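Local coordinates for Serine/threonine-protein kinase-like protein ACR4 (Arabidopsis thaliana, PDB 7A0J) that serves as a plant receptor kinase that acts with the CLE40 peptide to control formative cell divisions in root meristems, this part being its extracellular propeller-type domain, at residues 154-162 / 175-184. Residues are numbered along the deposited sequence; the frame is centred on the assembly and turned at random.
Sequences SSKDKSVFC and IPKEKKFQKI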
loop_
_atom_site.group_PDB
_atom_site.type_symbol
_atom_site.label_atom_id
_atom_site.label_comp_id
_atom_site.label_asym_id
_atom_site.label_seq_id
_atom_site.Cartn_x
_atom_site.Cartn_y
_atom_site.Cartn_z
ATOM N N SER A 154 6.515 -2.601 14.512
ATOM C CA SER A 154 6.964 -3.609 15.504
ATOM C C SER A 154 5.731 -4.215 16.184
ATOM O O SER A 154 4.908 -3.439 16.705
ATOM C CB SER A 154 7.908 -2.998 16.506
ATOM O OG SER A 154 8.233 -3.924 17.534
ATOM N N SER A 155 5.605 -5.545 16.157
ATOM C CA SER A 155 4.485 -6.313 16.762
ATOM C C SER A 155 4.515 -6.170 18.289
ATOM O O SER A 155 3.432 -6.235 18.907
ATOM C CB SER A 155 4.538 -7.762 16.344
ATOM O OG SER A 155 3.531 -8.520 16.999
ATOM N N LYS A 156 5.708 -5.976 18.863
ATOM C CA LYS A 156 5.952 -5.938 20.330
ATOM C C LYS A 156 5.495 -4.596 20.915
ATOM O O LYS A 156 4.713 -4.622 21.888
ATOM C CB LYS A 156 7.437 -6.175 20.628
ATOM N N ASP A 157 5.974 -3.475 20.360
ATOM C CA ASP A 157 5.831 -2.121 20.967
ATOM C C ASP A 157 5.278 -1.108 19.953
ATOM O O ASP A 157 5.485 0.097 20.175
ATOM C CB ASP A 157 7.169 -1.647 21.546
ATOM C CG ASP A 157 8.258 -1.417 20.510
ATOM O OD1 ASP A 157 8.156 -1.996 19.413
ATOM O OD2 ASP A 157 9.201 -0.659 20.810
ATOM N N LYS A 158 4.621 -1.568 18.880
ATOM C CA LYS A 158 3.858 -0.729 17.912
ATOM C C LYS A 158 4.713 0.425 17.358
ATOM O O LYS A 158 4.120 1.388 16.831
ATOM C CB LYS A 158 2.595 -0.183 18.585
ATOM C CG LYS A 158 1.668 -1.243 19.167
ATOM C CD LYS A 158 0.263 -0.741 19.432
ATOM C CE LYS A 158 -0.690 -1.839 19.857
ATOM N NZ LYS A 158 -0.387 -2.336 21.220
ATOM N N SER A 159 6.045 0.329 17.440
ATOM C CA SER A 159 6.999 1.355 16.941
ATOM C C SER A 159 7.198 1.177 15.431
ATOM O O SER A 159 7.088 0.032 14.952
ATOM C CB SER A 159 8.311 1.293 17.685
ATOM O OG SER A 159 8.851 -0.019 17.658
ATOM N N VAL A 160 7.469 2.273 14.715
ATOM C CA VAL A 160 7.684 2.278 13.237
ATOM C C VAL A 160 9.171 2.031 12.955
ATOM O O VAL A 160 10.020 2.637 13.639
ATOM C CB VAL A 160 7.180 3.577 12.573
ATOM C CG1 VAL A 160 8.024 4.792 12.937
ATOM C CG2 VAL A 160 7.093 3.426 11.061
ATOM N N PHE A 161 9.456 1.162 11.982
ATOM C CA PHE A 161 10.818 0.769 11.538
ATOM C C PHE A 161 10.861 0.790 10.007
ATOM O O PHE A 161 9.981 0.169 9.379
ATOM C CB PHE A 161 11.177 -0.609 12.099
ATOM C CG PHE A 161 12.410 -1.234 11.497
ATOM C CD1 PHE A 161 13.673 -0.744 11.799
ATOM C CD2 PHE A 161 12.309 -2.314 10.635
ATOM C CE1 PHE A 161 14.808 -1.321 11.245
ATOM C CE2 PHE A 161 13.443 -2.890 10.085
ATOM C CZ PHE A 161 14.690 -2.390 10.388
ATOM N N CYS A 162 11.844 1.494 9.437
ATOM C CA CYS A 162 12.033 1.672 7.972
ATOM C C CYS A 162 13.474 1.312 7.588
ATOM O O CYS A 162 14.369 1.473 8.441
ATOM C CB CYS A 162 11.695 3.097 7.549
ATOM S SG CYS A 162 10.051 3.639 8.089
ATOM N N ILE A 175 11.920 8.852 13.917
ATOM C CA ILE A 175 10.765 9.109 14.828
ATOM C C ILE A 175 11.077 8.466 16.176
ATOM O O ILE A 175 11.575 7.343 16.218
ATOM C CB ILE A 175 9.463 8.557 14.208
ATOM C CG1 ILE A 175 8.992 9.410 13.029
ATOM C CG2 ILE A 175 8.364 8.396 15.251
ATOM C CD1 ILE A 175 8.626 10.831 13.394
ATOM N N PRO A 176 10.805 9.149 17.312
ATOM C CA PRO A 176 10.903 8.515 18.629
ATOM C C PRO A 176 10.175 7.162 18.679
ATOM O O PRO A 176 9.049 7.082 18.217
ATOM C CB PRO A 176 10.241 9.537 19.565
ATOM C CG PRO A 176 10.479 10.868 18.882
ATOM C CD PRO A 176 10.407 10.563 17.399
ATOM N N LYS A 177 10.839 6.142 19.238
ATOM C CA LYS A 177 10.334 4.743 19.328
ATOM C C LYS A 177 9.136 4.689 20.285
ATOM O O LYS A 177 8.394 3.688 20.238
ATOM C CB LYS A 177 11.445 3.790 19.784
ATOM C CG LYS A 177 12.424 3.358 18.696
ATOM C CD LYS A 177 13.269 4.479 18.109
ATOM C CE LYS A 177 14.246 5.086 19.097
ATOM N NZ LYS A 177 14.850 6.333 18.572
ATOM N N GLU A 178 8.958 5.730 21.106
ATOM C CA GLU A 178 7.829 5.882 22.063
ATOM C C GLU A 178 6.519 6.117 21.296
ATOM O O GLU A 178 5.454 5.834 21.874
ATOM C CB GLU A 178 8.102 7.027 23.041
ATOM C CG GLU A 178 9.158 6.701 24.086
ATOM C CD GLU A 178 10.582 6.558 23.571
ATOM O OE1 GLU A 178 10.902 7.162 22.526
ATOM O OE2 GLU A 178 11.370 5.839 24.219
ATOM N N LYS A 179 6.593 6.617 20.057
ATOM C CA LYS A 179 5.415 6.862 19.182
ATOM C C LYS A 179 4.783 5.520 18.793
ATOM O O LYS A 179 5.426 4.754 18.049
ATOM C CB LYS A 179 5.815 7.660 17.936
ATOM C CG LYS A 179 6.272 9.087 18.206
ATOM C CD LYS A 179 5.146 10.015 18.613
ATOM C CE LYS A 179 5.632 11.379 19.055
ATOM N NZ LYS A 179 6.179 11.345 20.432
ATOM N N LYS A 180 3.570 5.259 19.290
ATOM C CA LYS A 180 2.806 4.002 19.068
ATOM C C LYS A 180 1.785 4.235 17.949
ATOM O O LYS A 180 1.030 5.222 18.038
ATOM C CB LYS A 180 2.117 3.569 20.366
ATOM C CG LYS A 180 3.046 3.361 21.556
ATOM C CD LYS A 180 3.943 2.151 21.418
ATOM C CE LYS A 180 5.040 2.084 22.461
ATOM N NZ LYS A 180 6.343 2.542 21.918
ATOM N N PHE A 181 1.770 3.352 16.945
ATOM C CA PHE A 181 0.926 3.443 15.725
ATOM C C PHE A 181 0.059 2.184 15.608
ATOM O O PHE A 181 0.554 1.084 15.920
ATOM C CB PHE A 181 1.818 3.626 14.496
ATOM C CG PHE A 181 2.549 4.944 14.450
ATOM C CD1 PHE A 181 1.865 6.127 14.218
ATOM C CD2 PHE A 181 3.912 5.007 14.706
ATOM C CE1 PHE A 181 2.539 7.340 14.194
ATOM C CE2 PHE A 181 4.581 6.222 14.688
ATOM C CZ PHE A 181 3.893 7.386 14.433
ATOM N N GLN A 182 -1.197 2.352 15.183
ATOM C CA GLN A 182 -2.134 1.238 14.857
ATOM C C GLN A 182 -2.167 1.028 13.337
ATOM O O GLN A 182 -2.519 -0.090 12.912
ATOM C CB GLN A 182 -3.529 1.498 15.435
ATOM C CG GLN A 182 -4.223 2.747 14.905
ATOM C CD GLN A 182 -5.526 3.002 15.623
ATOM O OE1 GLN A 182 -5.696 4.006 16.311
ATOM N NE2 GLN A 182 -6.458 2.074 15.481
ATOM N N LYS A 183 -1.817 2.054 12.552
ATOM C CA LYS A 183 -1.721 1.987 11.068
ATOM C C LYS A 183 -0.636 2.953 10.575
ATOM O O LYS A 183 -0.448 4.007 11.216
ATOM C CB LYS A 183 -3.077 2.311 10.431
ATOM C CG LYS A 183 -4.191 1.324 10.756
ATOM C CD LYS A 183 -5.439 1.506 9.925
ATOM C CE LYS A 183 -6.496 0.464 10.224
ATOM N NZ LYS A 183 -7.788 0.801 9.582
ATOM N N ILE A 184 0.062 2.588 9.495
ATOM C CA ILE A 184 1.014 3.475 8.761
ATOM C C ILE A 184 0.698 3.415 7.261
ATOM O O ILE A 184 0.150 2.390 6.800
ATOM C CB ILE A 184 2.485 3.110 9.052
ATOM C CG1 ILE A 184 2.798 1.645 8.732
ATOM C CG2 ILE A 184 2.854 3.465 10.486
ATOM C CD1 ILE A 184 4.264 1.378 8.479
HETATM O O HOH W 1 7.679 4.899 16.469
HETATM O O HOH W 2 10.820 4.710 15.860
#
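Val-160 packs obliquely against Phe-181, with CB 4.2 Å from Phe-181 CD2. With CG1 set between the backbone N and the carbonyl carbon (chi1 69°), that methyl of Val-160 reaches Phe-181 CE2 at 4.1 Å and also touches Ile-175 CB. The other methyl, CG2, turns to Ile-184 CG2, 4.3 Å away; the two methyls thus meet three apolar side chains. Two residues earlier, the backbones join directly: Phe-181 N donates to Lys-158 O at 3.1 Å, 159° at the hydrogen. A water takes the N-H of Val-160 and lies within bonding distance of Pro-176 O and Lys-179 O, the first and last carbonyls of a type I turn; a second water lies between Val-160 O and Ile-175 O and can donate to either.

At the outer end, Asp-157 OD1 takes hydrogen bonds from Ser-154 OG and Ser-159 OG, the latter from above the carboxylate plane. Lys-180 folds back beside it, its CB 4.2 Å from Lys-158 CB and its NZ 4.4 Å from Asp-157 OD2, too far for a salt bridge. Were Lys-180 an alanine, the alkyl chain beside Lys-158 CB would be lost and the Asp-157 carboxylate would probably be left without this nearby positive charge.

The contact links the outermost strand 160-163 of one propeller blade, in repeat 4, to strand 181-186 of the next, in repeat 5; Trp-205 of strand 202-206 and Leu-153 of strand 150-154 pack against Phe-181 as well.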